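Local coordinates for protein SusD homolog (Bacteroides thetaiotaomicron, PDB 3EHM) that probably binds mucin O-glycans at the cell surface as a SusD-like lipoprotein, contributing to their use by this gut symbiont, at residues Trp277-Gly282 and Gly460-Met465; Asp281-Pro286 and Gly392-Leu397; Asp285-Ala290 and Asn373-Glu378; Phe292-Tyr297 and Thr305-Val310; Ala385-Gly390 and Thr416-Asp421. All blocks are in the same frame, centred on the assembly; numbering follows the deposited sequence.

In the fold
From the N terminus, residues 277-290 come first and open contacts 1, 2 and 3 in turn. The beta hairpin of contact 4 closes a small loop, nested inside the loops closed by those three. Contact 3 closes on helix 364-378, before contact 5 opens at helix 384-388. Contact 5 lies inside the large loop closed by contact 1, but it crosses contact 2, since segment 392-397 falls between 385-390 and 416-421. Contact 1 closes last. Contacts 1 to 3 tie helices 274-282 and 287-291 to the loop after helix 449-459, to loop 392-397 and to helix 364-378; contact 5 ties the end of helix 384-388 to the loop before helix 429-445.

Contact 1. Residues Trp277-Gly282 and Gly460-Met465; sequences WGYLDG and GFPYLM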
# COMPACT_ATOMS: atom_id res chain seq x y z
N TRP A 277 -7.33 -12.22 -8.05
CA TRP A 277 -7.62 -13.59 -8.45
C TRP A 277 -7.51 -13.71 -9.97
O TRP A 277 -6.93 -14.65 -10.48
CB TRP A 277 -9.02 -14.03 -8.03
CG TRP A 277 -9.45 -15.28 -8.75
CD1 TRP A 277 -9.07 -16.56 -8.45
CD2 TRP A 277 -10.25 -15.36 -9.93
NE1 TRP A 277 -9.59 -17.44 -9.38
CE2 TRP A 277 -10.32 -16.73 -10.30
CE3 TRP A 277 -10.92 -14.42 -10.72
CZ2 TRP A 277 -11.04 -17.17 -11.42
CZ3 TRP A 277 -11.63 -14.85 -11.84
CH2 TRP A 277 -11.68 -16.22 -12.17
N GLY A 278 -8.10 -12.74 -10.67
CA GLY A 278 -8.07 -12.75 -12.12
C GLY A 278 -6.68 -12.85 -12.70
O GLY A 278 -6.43 -13.62 -13.64
N TYR A 279 -5.75 -12.06 -12.15
CA TYR A 279 -4.37 -12.09 -12.62
C TYR A 279 -3.68 -13.40 -12.23
O TYR A 279 -3.07 -14.05 -13.07
CB TYR A 279 -3.59 -10.90 -12.05
CG TYR A 279 -3.93 -9.59 -12.71
CD1 TYR A 279 -3.48 -9.30 -14.00
CD2 TYR A 279 -4.75 -8.65 -12.08
CE1 TYR A 279 -3.84 -8.12 -14.65
CE2 TYR A 279 -5.11 -7.46 -12.72
CZ TYR A 279 -4.66 -7.21 -14.01
OH TYR A 279 -5.04 -6.05 -14.67
N LEU A 280 -3.79 -13.80 -10.97
CA LEU A 280 -3.14 -15.02 -10.51
C LEU A 280 -3.60 -16.23 -11.30
O LEU A 280 -2.79 -17.08 -11.68
CB LEU A 280 -3.40 -15.23 -9.01
CG LEU A 280 -2.83 -14.15 -8.09
CD1 LEU A 280 -3.26 -14.42 -6.65
CD2 LEU A 280 -1.32 -14.13 -8.20
N ASP A 281 -4.90 -16.31 -11.55
CA ASP A 281 -5.47 -17.43 -12.31
C ASP A 281 -5.03 -17.41 -13.77
O ASP A 281 -4.49 -18.39 -14.28
CB ASP A 281 -7.00 -17.39 -12.25
CG ASP A 281 -7.64 -18.57 -12.97
OD1 ASP A 281 -7.66 -19.68 -12.40
OD2 ASP A 281 -8.10 -18.38 -14.12
N GLY A 282 -5.27 -16.29 -14.44
CA GLY A 282 -4.90 -16.18 -15.84
C GLY A 282 -3.42 -16.35 -16.14
O GLY A 282 -3.05 -16.87 -17.19
N GLY A 460 -2.55 4.08 -13.43
CA GLY A 460 -3.72 3.55 -14.11
C GLY A 460 -3.58 2.04 -14.23
O GLY A 460 -4.44 1.37 -14.80
N PHE A 461 -2.50 1.50 -13.67
CA PHE A 461 -2.25 0.07 -13.71
C PHE A 461 -2.17 -0.57 -12.32
O PHE A 461 -1.78 0.08 -11.35
CB PHE A 461 -0.94 -0.23 -14.46
CG PHE A 461 -0.87 0.37 -15.84
CD1 PHE A 461 -1.91 0.20 -16.75
CD2 PHE A 461 0.26 1.07 -16.24
CE1 PHE A 461 -1.82 0.72 -18.04
CE2 PHE A 461 0.37 1.59 -17.53
CZ PHE A 461 -0.68 1.41 -18.43
N PRO A 462 -2.55 -1.84 -12.21
CA PRO A 462 -3.05 -2.67 -13.32
C PRO A 462 -4.53 -2.37 -13.53
O PRO A 462 -5.15 -1.69 -12.71
CB PRO A 462 -2.81 -4.08 -12.81
CG PRO A 462 -3.11 -3.94 -11.34
CD PRO A 462 -2.39 -2.65 -10.99
N TYR A 463 -5.11 -2.87 -14.62
CA TYR A 463 -6.53 -2.66 -14.85
C TYR A 463 -7.24 -3.44 -13.75
O TYR A 463 -6.81 -4.52 -13.37
CB TYR A 463 -6.94 -3.17 -16.23
CG TYR A 463 -6.37 -2.35 -17.38
CD1 TYR A 463 -6.05 -1.00 -17.21
CD2 TYR A 463 -6.19 -2.93 -18.64
CE1 TYR A 463 -5.56 -0.24 -18.28
CE2 TYR A 463 -5.71 -2.17 -19.71
CZ TYR A 463 -5.39 -0.84 -19.52
OH TYR A 463 -4.91 -0.10 -20.57
N LEU A 464 -8.34 -2.89 -13.24
CA LEU A 464 -9.06 -3.52 -12.15
C LEU A 464 -10.48 -3.95 -12.49
O LEU A 464 -11.09 -3.44 -13.42
CB LEU A 464 -9.14 -2.56 -10.96
CG LEU A 464 -7.87 -1.82 -10.56
CD1 LEU A 464 -8.23 -0.71 -9.59
CD2 LEU A 464 -6.88 -2.78 -9.94
N MSE A 465 -10.99 -4.89 -11.70
CA MSE A 465 -12.36 -5.35 -11.84
C MSE A 465 -13.15 -4.12 -11.39
O MSE A 465 -12.78 -3.49 -10.40
CB MSE A 465 -12.64 -6.53 -10.90
CG MSE A 465 -11.90 -7.82 -11.24
SE MSE A 465 -12.83 -8.86 -12.58
CE MSE A 465 -11.77 -10.48 -12.52
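The phenolic OH of Tyr279 donates a 2.7 Å hydrogen bond to the backbone O of Tyr463, meeting it in the carbonyl plane on a lone pair (C=O...donor angle 126°). In this SusD-like fold the bond joins helix 274-282 to the loop after helix 449-459. A long aromatic residue suits the place, because the CA atoms of Tyr279 and Pro462 are 9.5 Å apart. With CG anti to the carbonyl carbon (chi1 -75°), the Tyr279 ring spans the distance and its CZ packs 3.8 Å from CB of Pro462, a proline preceded by a cis peptide bond. A phenylalanine in place of Tyr279 would probably leave the buried carbonyl of Tyr463 without this donor. Met465, present as selenomethionine, reaches back to the helix. Glycine fits at Gly278, since a CB there would press on CE of Met465; as it is, that CE lies 4.4 Å from Gly278 CA and also sits at the edge of the Trp277 indole, near CE3.

Contact 2. Residues Asp281-Pro286 and Gly392-Leu397; sequences DGYKDP and GKPTGL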
# COMPACT_ATOMS: atom_id res chain seq x y z
N ASP A 281 -4.90 -16.31 -11.55
CA ASP A 281 -5.47 -17.43 -12.31
C ASP A 281 -5.03 -17.41 -13.77
O ASP A 281 -4.49 -18.39 -14.28
CB ASP A 281 -7.00 -17.39 -12.25
CG ASP A 281 -7.64 -18.57 -12.97
OD1 ASP A 281 -7.66 -19.68 -12.40
OD2 ASP A 281 -8.10 -18.38 -14.12
N GLY A 282 -5.27 -16.29 -14.44
CA GLY A 282 -4.90 -16.18 -15.84
C GLY A 282 -3.42 -16.35 -16.14
O GLY A 282 -3.05 -16.87 -17.19
N TYR A 283 -2.58 -15.90 -15.22
CA TYR A 283 -1.14 -15.99 -15.39
C TYR A 283 -0.59 -17.33 -14.91
O TYR A 283 0.61 -17.57 -14.97
CB TYR A 283 -0.44 -14.87 -14.60
CG TYR A 283 -0.62 -13.46 -15.13
CD1 TYR A 283 -0.13 -12.37 -14.40
CD2 TYR A 283 -1.23 -13.21 -16.36
CE1 TYR A 283 -0.24 -11.07 -14.88
CE2 TYR A 283 -1.35 -11.90 -16.85
CZ TYR A 283 -0.84 -10.84 -16.10
OH TYR A 283 -0.93 -9.54 -16.56
N LYS A 284 -1.48 -18.21 -14.43
CA LYS A 284 -1.05 -19.51 -13.91
C LYS A 284 0.05 -19.24 -12.88
O LYS A 284 1.12 -19.85 -12.90
CB LYS A 284 -0.53 -20.39 -15.05
CG LYS A 284 -1.60 -20.77 -16.07
CD LYS A 284 -1.13 -21.88 -17.01
CE LYS A 284 -2.29 -22.44 -17.83
NZ LYS A 284 -1.89 -23.65 -18.63
N ASP A 285 -0.24 -18.30 -11.99
CA ASP A 285 0.67 -17.85 -10.94
C ASP A 285 0.69 -18.77 -9.72
O ASP A 285 -0.34 -18.96 -9.06
CB ASP A 285 0.27 -16.44 -10.50
CG ASP A 285 1.42 -15.63 -9.97
OD1 ASP A 285 2.21 -16.15 -9.14
OD2 ASP A 285 1.54 -14.46 -10.37
N PRO A 286 1.86 -19.34 -9.38
CA PRO A 286 1.97 -20.22 -8.22
C PRO A 286 1.75 -19.46 -6.90
O PRO A 286 1.64 -20.07 -5.84
CB PRO A 286 3.38 -20.78 -8.34
CG PRO A 286 4.13 -19.63 -8.96
CD PRO A 286 3.18 -19.18 -10.04
N GLY A 392 -0.35 -15.75 -21.21
CA GLY A 392 -1.77 -15.71 -20.89
C GLY A 392 -2.19 -14.36 -20.33
O GLY A 392 -1.37 -13.62 -19.80
N LYS A 393 -3.47 -14.04 -20.46
CA LYS A 393 -4.00 -12.78 -19.97
C LYS A 393 -4.85 -13.04 -18.73
O LYS A 393 -5.29 -14.16 -18.49
CB LYS A 393 -4.85 -12.10 -21.05
CG LYS A 393 -4.05 -11.32 -22.10
CD LYS A 393 -3.09 -12.22 -22.85
CE LYS A 393 -2.33 -11.47 -23.93
NZ LYS A 393 -1.37 -12.36 -24.64
N PRO A 394 -5.09 -12.00 -17.91
CA PRO A 394 -5.90 -12.21 -16.71
C PRO A 394 -7.28 -12.78 -17.02
O PRO A 394 -7.84 -12.54 -18.09
CB PRO A 394 -5.96 -10.81 -16.08
CG PRO A 394 -5.77 -9.90 -17.24
CD PRO A 394 -4.69 -10.59 -18.04
N THR A 395 -7.81 -13.53 -16.07
CA THR A 395 -9.11 -14.16 -16.25
C THR A 395 -10.24 -13.23 -15.83
O THR A 395 -10.19 -12.61 -14.77
CB THR A 395 -9.21 -15.44 -15.42
OG1 THR A 395 -8.08 -16.26 -15.70
CG2 THR A 395 -10.49 -16.19 -15.77
N GLY A 396 -11.26 -13.14 -16.68
CA GLY A 396 -12.39 -12.30 -16.36
C GLY A 396 -13.36 -13.04 -15.48
O GLY A 396 -13.28 -14.26 -15.32
N LEU A 397 -14.28 -12.30 -14.88
CA LEU A 397 -15.28 -12.90 -14.02
C LEU A 397 -16.60 -12.80 -14.77
O LEU A 397 -17.08 -11.71 -15.07
CB LEU A 397 -15.34 -12.14 -12.69
CG LEU A 397 -15.92 -12.84 -11.46
CD1 LEU A 397 -15.34 -14.25 -11.33
CD2 LEU A 397 -15.60 -12.01 -10.22
O HOH W 1 -4.87 -17.16 -19.20
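Gly282 and the backbone of Lys393-Pro394 form the tight part of this contact: Gly282 CA lies 3.4 Å from Lys393 O in a CA-H...O contact, and a CB here would have no space beside Lys393 O and Pro394 CA, so glycine suits the place. Beside it, Thr395 OG1 donates a 2.6 Å hydrogen bond to Asp281 OD2, on the anti lone pair of the carboxylate. The aspartate reaches it because its CG stands anti to the backbone N (chi1 -178°). On the buried flank the Tyr283 ring lies alongside Pro394, CE2 to CD 3.8 Å, while its OH bonds to Thr416 O. Gly392 O, 3.4 Å from Tyr283 CE2, is buried with no polar partner. The looser side is wet: one water donates to Gly282 O at 2.7 Å and to Lys393 O at 3.1 Å, bridging the backbones. The chain leaves helix 274-282 at Lys284, whose positive phi and 3.0 Å bond from N to Asp281 O belong to a Schellman motif, a classic helix ending.

Contact 3. Residues Asp285-Ala290 and Asn373-Glu378; sequences DPRLSA and NISFQE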
# COMPACT_ATOMS: atom_id res chain seq x y z
N ASP A 285 -0.24 -18.30 -11.99
CA ASP A 285 0.67 -17.85 -10.94
C ASP A 285 0.69 -18.77 -9.72
O ASP A 285 -0.34 -18.96 -9.06
CB ASP A 285 0.27 -16.44 -10.50
CG ASP A 285 1.42 -15.63 -9.97
OD1 ASP A 285 2.21 -16.15 -9.14
OD2 ASP A 285 1.54 -14.46 -10.37
N PRO A 286 1.86 -19.34 -9.38
CA PRO A 286 1.97 -20.22 -8.22
C PRO A 286 1.75 -19.46 -6.90
O PRO A 286 1.64 -20.07 -5.84
CB PRO A 286 3.38 -20.78 -8.34
CG PRO A 286 4.13 -19.63 -8.96
CD PRO A 286 3.18 -19.18 -10.04
N ARG A 287 1.70 -18.14 -6.98
CA ARG A 287 1.48 -17.34 -5.78
C ARG A 287 0.02 -17.38 -5.35
O ARG A 287 -0.31 -16.99 -4.23
CB ARG A 287 1.93 -15.89 -6.01
CG ARG A 287 3.45 -15.73 -5.97
CD ARG A 287 3.91 -14.35 -6.43
NE ARG A 287 3.56 -14.09 -7.82
CZ ARG A 287 3.97 -13.03 -8.51
NH1 ARG A 287 4.75 -12.12 -7.94
NH2 ARG A 287 3.60 -12.88 -9.77
N LEU A 288 -0.85 -17.87 -6.23
CA LEU A 288 -2.27 -17.97 -5.90
C LEU A 288 -2.43 -18.82 -4.64
O LEU A 288 -3.11 -18.43 -3.68
CB LEU A 288 -3.05 -18.61 -7.05
CG LEU A 288 -4.53 -18.89 -6.81
CD1 LEU A 288 -5.26 -17.61 -6.39
CD2 LEU A 288 -5.15 -19.44 -8.08
N SER A 289 -1.79 -19.99 -4.65
CA SER A 289 -1.85 -20.92 -3.52
C SER A 289 -1.10 -20.41 -2.30
O SER A 289 -1.43 -20.77 -1.16
CB SER A 289 -1.28 -22.27 -3.94
OG SER A 289 -1.38 -23.20 -2.87
N ALA A 290 -0.09 -19.58 -2.52
CA ALA A 290 0.69 -19.03 -1.42
C ALA A 290 -0.08 -17.93 -0.70
O ALA A 290 0.05 -17.77 0.51
CB ALA A 290 2.01 -18.49 -1.93
N ASN A 373 11.43 -12.81 -9.96
CA ASN A 373 12.20 -13.90 -9.38
C ASN A 373 12.30 -13.73 -7.86
O ASN A 373 12.08 -14.67 -7.10
CB ASN A 373 13.61 -13.91 -9.99
CG ASN A 373 14.45 -15.07 -9.51
OD1 ASN A 373 15.66 -14.94 -9.34
ND2 ASN A 373 13.82 -16.22 -9.30
N ILE A 374 12.62 -12.51 -7.43
CA ILE A 374 12.73 -12.22 -6.00
C ILE A 374 11.39 -12.42 -5.30
O ILE A 374 11.33 -12.92 -4.17
CB ILE A 374 13.24 -10.77 -5.77
CG1 ILE A 374 14.73 -10.69 -6.10
CG2 ILE A 374 12.99 -10.35 -4.33
CD1 ILE A 374 15.61 -11.53 -5.19
N SER A 375 10.31 -12.04 -5.97
CA SER A 375 8.99 -12.19 -5.38
C SER A 375 8.67 -13.67 -5.16
O SER A 375 8.13 -14.04 -4.13
CB SER A 375 7.91 -11.56 -6.27
OG SER A 375 6.62 -11.80 -5.72
N PHE A 376 9.00 -14.50 -6.14
CA PHE A 376 8.76 -15.94 -6.02
C PHE A 376 9.54 -16.47 -4.83
O PHE A 376 9.05 -17.32 -4.08
CB PHE A 376 9.20 -16.66 -7.30
CG PHE A 376 8.12 -16.76 -8.35
CD1 PHE A 376 7.35 -15.66 -8.67
CD2 PHE A 376 7.89 -17.96 -9.01
CE1 PHE A 376 6.35 -15.74 -9.64
CE2 PHE A 376 6.90 -18.06 -9.98
CZ PHE A 376 6.13 -16.95 -10.30
N GLN A 377 10.75 -15.98 -4.65
CA GLN A 377 11.57 -16.41 -3.53
C GLN A 377 10.96 -15.93 -2.22
O GLN A 377 10.92 -16.67 -1.24
CB GLN A 377 12.99 -15.87 -3.68
CG GLN A 377 13.78 -16.52 -4.81
CD GLN A 377 15.18 -15.95 -4.93
OE1 GLN A 377 15.92 -15.87 -3.95
NE2 GLN A 377 15.56 -15.56 -6.14
N GLU A 378 10.47 -14.69 -2.21
CA GLU A 378 9.85 -14.14 -1.02
C GLU A 378 8.65 -15.00 -0.60
O GLU A 378 8.43 -15.24 0.59
CB GLU A 378 9.37 -12.70 -1.27
CG GLU A 378 10.49 -11.74 -1.64
CD GLU A 378 10.02 -10.33 -1.96
OE1 GLU A 378 8.90 -10.15 -2.49
OE2 GLU A 378 10.79 -9.39 -1.71
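Asp285 touches the ring of Phe376 only lightly, its OD1 4.2 Å from CZ, and works mainly within its own segment. OD1 accepts from Arg287 N at 3.0 Å, a capping bond ahead of helix 287-291, and on its syn side from Arg287 NE at 2.8 Å. OD2 takes Arg287 NH2 at 2.7 Å, so the guanidinium is gripped side-on by both carboxylate oxygens. Pro286 follows, rigid and apolar; its side chain and that of Phe376 cross at about a right angle, Pro286 CG 3.3 Å from Phe376 CE2. Arg287 comes next; its chain bends at chi3 (-63°), which brings the guanidinium back to the aspartate. NH1 then bonds in the guanidinium plane to Ser375 OG (2.9 Å), and CE1 of Phe376 lies 3.6 Å above one face of that plane. The buried guanidinium is probably balanced by the Asp285 carboxylate. Leu443 and Ala444 of helix 429-445 pack on Arg287 and Ser375 respectively, while Phe376 of helix 364-378 meets the ring of Tyr387 in helix 384-388.

Contact 4. Residues Phe292-Tyr297 and Thr305-Val310; sequences FTEGTY and TGYFPV
Gly295 and Gly306 form an antiparallel hydrogen-bonded pair of a two-stranded beta hairpin, with Gly295 N to Gly306 O at 2.7 Å and Gly306 N to Gly295 O at 3.2 Å. The next pair, Thr296 and Thr305, is non-hydrogen-bonded; their side chains lie next to each other on one face, Thr296 CG2 4.0 Å from Thr305 OG1, as suits beta-branched residues in a strand. Glycines fit the other face because the Phe308 ring packs against it, with Gly306 O 3.6 Å above the ring centre, and at the backbone angles of Gly306 a CB would run into the preceding carbonyl O. Beyond the strands, Glu294 lays its CG over a face of the Tyr307 ring, 4.0 Å from the centroid, a CH-pi contact that uses the aliphatic part of the acid. A chi1 of -67° sets the Tyr307 ring beside its own backbone N and back along Phe292-Glu294, with Phe292 O at the ring edge, 3.6 Å from Tyr307 CE1. A water bonds to Tyr307 OH and donates to Phe292 O, both at 2.8 Å. Replacing Tyr307 with an alanine would be likely to break this bridge and strip Glu294 CG of its ring. Tyr307 also rests on Trp277 of helix 274-282 and Leu288 of helix 287-291, and Phe292 on strand 270-272, fastening the hairpin at its base.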
# COMPACT_ATOMS: atom_id res chain seq x y z
N PHE A 292 -3.71 -17.33 -0.99
CA PHE A 292 -5.06 -17.65 -0.56
C PHE A 292 -5.42 -19.12 -0.41
O PHE A 292 -4.78 -20.01 -0.98
CB PHE A 292 -6.07 -17.02 -1.53
CG PHE A 292 -5.81 -15.56 -1.81
CD1 PHE A 292 -5.07 -15.18 -2.92
CD2 PHE A 292 -6.33 -14.58 -0.97
CE1 PHE A 292 -4.84 -13.84 -3.19
CE2 PHE A 292 -6.10 -13.23 -1.23
CZ PHE A 292 -5.35 -12.86 -2.35
N THR A 293 -6.47 -19.36 0.37
CA THR A 293 -6.99 -20.70 0.62
C THR A 293 -8.05 -21.00 -0.44
O THR A 293 -8.53 -20.09 -1.12
CB THR A 293 -7.69 -20.78 1.98
OG1 THR A 293 -8.86 -19.95 1.96
CG2 THR A 293 -6.76 -20.30 3.09
N GLU A 294 -8.40 -22.27 -0.60
CA GLU A 294 -9.45 -22.61 -1.54
C GLU A 294 -10.73 -22.44 -0.74
O GLU A 294 -10.76 -22.75 0.45
CB GLU A 294 -9.34 -24.06 -2.01
CG GLU A 294 -8.12 -24.35 -2.87
CD GLU A 294 -8.15 -25.75 -3.45
OE1 GLU A 294 -8.90 -25.99 -4.42
OE2 GLU A 294 -7.43 -26.63 -2.91
N GLY A 295 -11.77 -21.93 -1.38
CA GLY A 295 -13.03 -21.76 -0.67
C GLY A 295 -13.92 -22.95 -0.95
O GLY A 295 -13.52 -23.88 -1.65
N THR A 296 -15.12 -22.93 -0.40
CA THR A 296 -16.09 -24.00 -0.61
C THR A 296 -17.44 -23.36 -0.89
O THR A 296 -17.76 -22.30 -0.35
CB THR A 296 -16.21 -24.94 0.61
OG1 THR A 296 -16.54 -24.17 1.77
CG2 THR A 296 -14.89 -25.67 0.84
N TYR A 297 -18.21 -24.01 -1.75
CA TYR A 297 -19.53 -23.53 -2.14
C TYR A 297 -20.50 -24.70 -2.00
O TYR A 297 -20.39 -25.69 -2.72
CB TYR A 297 -19.47 -23.05 -3.59
CG TYR A 297 -20.75 -22.47 -4.13
CD1 TYR A 297 -21.24 -21.25 -3.66
CD2 TYR A 297 -21.45 -23.12 -5.14
CE1 TYR A 297 -22.39 -20.69 -4.19
CE2 TYR A 297 -22.61 -22.57 -5.67
CZ TYR A 297 -23.07 -21.35 -5.20
OH TYR A 297 -24.21 -20.81 -5.73
N THR A 305 -15.20 -27.08 -4.43
CA THR A 305 -13.99 -26.49 -3.88
C THR A 305 -13.21 -25.79 -4.98
O THR A 305 -13.22 -26.22 -6.13
CB THR A 305 -13.09 -27.58 -3.23
OG1 THR A 305 -13.77 -28.15 -2.11
CG2 THR A 305 -11.77 -26.98 -2.75
N GLY A 306 -12.55 -24.69 -4.62
CA GLY A 306 -11.77 -23.95 -5.60
C GLY A 306 -11.50 -22.53 -5.14
O GLY A 306 -11.89 -22.13 -4.04
N TYR A 307 -10.82 -21.76 -5.98
CA TYR A 307 -10.51 -20.37 -5.66
C TYR A 307 -11.68 -19.48 -6.08
O TYR A 307 -11.84 -19.16 -7.25
CB TYR A 307 -9.22 -19.96 -6.37
CG TYR A 307 -8.02 -20.70 -5.81
CD1 TYR A 307 -7.47 -20.34 -4.58
CD2 TYR A 307 -7.48 -21.80 -6.49
CE1 TYR A 307 -6.42 -21.06 -4.03
CE2 TYR A 307 -6.42 -22.52 -5.94
CZ TYR A 307 -5.90 -22.14 -4.71
OH TYR A 307 -4.87 -22.85 -4.15
N PHE A 308 -12.49 -19.08 -5.10
CA PHE A 308 -13.67 -18.25 -5.32
C PHE A 308 -13.48 -16.84 -4.77
O PHE A 308 -13.40 -16.64 -3.56
CB PHE A 308 -14.89 -18.88 -4.64
CG PHE A 308 -15.09 -20.34 -4.95
CD1 PHE A 308 -15.49 -21.23 -3.95
CD2 PHE A 308 -14.88 -20.83 -6.24
CE1 PHE A 308 -15.69 -22.58 -4.23
CE2 PHE A 308 -15.08 -22.19 -6.53
CZ PHE A 308 -15.48 -23.06 -5.52
N PRO A 309 -13.42 -15.84 -5.66
CA PRO A 309 -13.23 -14.45 -5.22
C PRO A 309 -14.53 -13.72 -4.89
O PRO A 309 -15.63 -14.18 -5.22
CB PRO A 309 -12.53 -13.82 -6.41
CG PRO A 309 -13.22 -14.50 -7.56
CD PRO A 309 -13.27 -15.95 -7.12
N VAL A 310 -14.39 -12.58 -4.23
CA VAL A 310 -15.52 -11.73 -3.88
C VAL A 310 -15.25 -10.44 -4.66
O VAL A 310 -14.14 -9.92 -4.65
CB VAL A 310 -15.56 -11.45 -2.37
CG1 VAL A 310 -16.67 -10.46 -2.04
CG2 VAL A 310 -15.80 -12.75 -1.61
O HOH W 2 -4.50 -22.73 -1.37

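Contact 5. Residues Ala385-Gly390 and Thr416-Asp421; sequences ATYLSG and TSPKWD
This is a partly buried, largely backbone-mediated contact in which the end of helix 384-388, with Ser389 and Gly390, meets the Pro418-Lys419 part of the loop before helix 429-445. Lys419 N donates to Gly390 O at 3.2 Å, approaching almost head-on to the carbonyl (C=O...N angle 170°), though the bond is bent at the hydrogen (139°). Lys419 CA adds a CA-H...O contact of 3.4 Å to Leu388 O. Glycine suits Gly390's place, because a CB would be crowded by Tyr387 O. Pro418 fills the inner side, its CB 4.0 Å from CE1 of Tyr387; the two side chains cross at about a right angle. Two waters complete the seam: one donates to Leu388 O and accepts from Trp420 N, each at 2.9 Å; the other donates to Ser389 O at 2.6 Å and accepts from Lys419 NZ, which the extended lysine chain carries outward. Behind the contact, Tyr387 OH bonds Gln440 of helix 429-445, while Leu388 packs on Ile372 and Trp420 on Tyr368, both in helix 364-378.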
# COMPACT_ATOMS: atom_id res chain seq x y z
N ALA A 385 10.73 -19.47 -14.30
CA ALA A 385 11.06 -19.47 -15.73
C ALA A 385 9.83 -19.77 -16.58
O ALA A 385 9.61 -19.15 -17.63
CB ALA A 385 12.16 -20.49 -16.03
N THR A 386 9.02 -20.72 -16.14
CA THR A 386 7.80 -21.09 -16.85
C THR A 386 6.83 -19.92 -16.78
O THR A 386 6.14 -19.60 -17.75
CB THR A 386 7.14 -22.33 -16.22
OG1 THR A 386 8.01 -23.46 -16.35
CG2 THR A 386 5.80 -22.64 -16.91
N TYR A 387 6.79 -19.27 -15.62
CA TYR A 387 5.90 -18.12 -15.43
C TYR A 387 6.29 -16.95 -16.33
O TYR A 387 5.43 -16.31 -16.93
CB TYR A 387 5.92 -17.68 -13.97
CG TYR A 387 4.99 -16.53 -13.65
CD1 TYR A 387 5.44 -15.21 -13.67
CD2 TYR A 387 3.65 -16.76 -13.35
CE1 TYR A 387 4.58 -14.15 -13.38
CE2 TYR A 387 2.78 -15.71 -13.06
CZ TYR A 387 3.25 -14.41 -13.08
OH TYR A 387 2.40 -13.38 -12.77
N LEU A 388 7.60 -16.70 -16.44
CA LEU A 388 8.12 -15.60 -17.25
C LEU A 388 7.93 -15.77 -18.75
O LEU A 388 8.01 -14.80 -19.50
CB LEU A 388 9.60 -15.38 -16.96
CG LEU A 388 9.95 -14.72 -15.62
CD1 LEU A 388 11.45 -14.76 -15.40
CD2 LEU A 388 9.44 -13.30 -15.61
N SER A 389 7.70 -16.99 -19.20
CA SER A 389 7.50 -17.21 -20.63
C SER A 389 6.01 -17.34 -20.95
O SER A 389 5.63 -17.62 -22.08
CB SER A 389 8.26 -18.46 -21.09
OG SER A 389 7.82 -19.62 -20.40
N GLY A 390 5.17 -17.13 -19.93
CA GLY A 390 3.74 -17.23 -20.13
C GLY A 390 3.17 -16.06 -20.91
O GLY A 390 3.58 -14.92 -20.72
N THR A 416 -2.53 -7.13 -20.52
CA THR A 416 -1.24 -7.68 -20.92
C THR A 416 -0.88 -8.98 -20.21
O THR A 416 -1.54 -9.39 -19.25
CB THR A 416 -0.13 -6.63 -20.68
OG1 THR A 416 1.10 -7.07 -21.27
CG2 THR A 416 0.09 -6.43 -19.17
N SER A 417 0.19 -9.62 -20.68
CA SER A 417 0.68 -10.88 -20.12
C SER A 417 1.97 -10.67 -19.32
O SER A 417 2.52 -9.57 -19.28
CB SER A 417 0.97 -11.86 -21.26
OG SER A 417 2.05 -11.38 -22.04
N PRO A 418 2.49 -11.74 -18.68
CA PRO A 418 3.72 -11.66 -17.89
C PRO A 418 4.99 -11.54 -18.74
O PRO A 418 5.94 -10.86 -18.35
CB PRO A 418 3.71 -12.96 -17.10
CG PRO A 418 2.27 -13.37 -17.06
CD PRO A 418 1.82 -13.03 -18.46
N LYS A 419 5.00 -12.19 -19.89
CA LYS A 419 6.18 -12.18 -20.75
C LYS A 419 6.51 -10.78 -21.25
O LYS A 419 5.69 -10.11 -21.87
CB LYS A 419 6.00 -13.14 -21.93
CG LYS A 419 7.25 -13.33 -22.76
CD LYS A 419 7.03 -14.35 -23.87
CE LYS A 419 8.26 -14.48 -24.75
NZ LYS A 419 7.99 -15.39 -25.89
N TRP A 420 7.74 -10.35 -20.99
CA TRP A 420 8.18 -9.01 -21.38
C TRP A 420 8.01 -8.66 -22.85
O TRP A 420 7.49 -7.59 -23.18
CB TRP A 420 9.64 -8.82 -20.97
CG TRP A 420 10.17 -7.46 -21.28
CD1 TRP A 420 10.89 -7.08 -22.38
CD2 TRP A 420 9.98 -6.27 -20.50
NE1 TRP A 420 11.17 -5.74 -22.33
CE2 TRP A 420 10.62 -5.22 -21.19
CE3 TRP A 420 9.33 -6.00 -19.29
CZ2 TRP A 420 10.64 -3.91 -20.70
CZ3 TRP A 420 9.35 -4.69 -18.80
CH2 TRP A 420 10.00 -3.66 -19.51
N ASP A 421 8.42 -9.56 -23.74
CA ASP A 421 8.34 -9.33 -25.18
C ASP A 421 6.99 -9.59 -25.84
O ASP A 421 6.86 -9.48 -27.06
CB ASP A 421 9.40 -10.18 -25.89
CG ASP A 421 10.79 -10.00 -25.29
OD1 ASP A 421 11.25 -8.84 -25.18
OD2 ASP A 421 11.42 -11.02 -24.94
O HOH W 3 9.45 -12.29 -19.70
O HOH W 4 7.11 -17.97 -24.20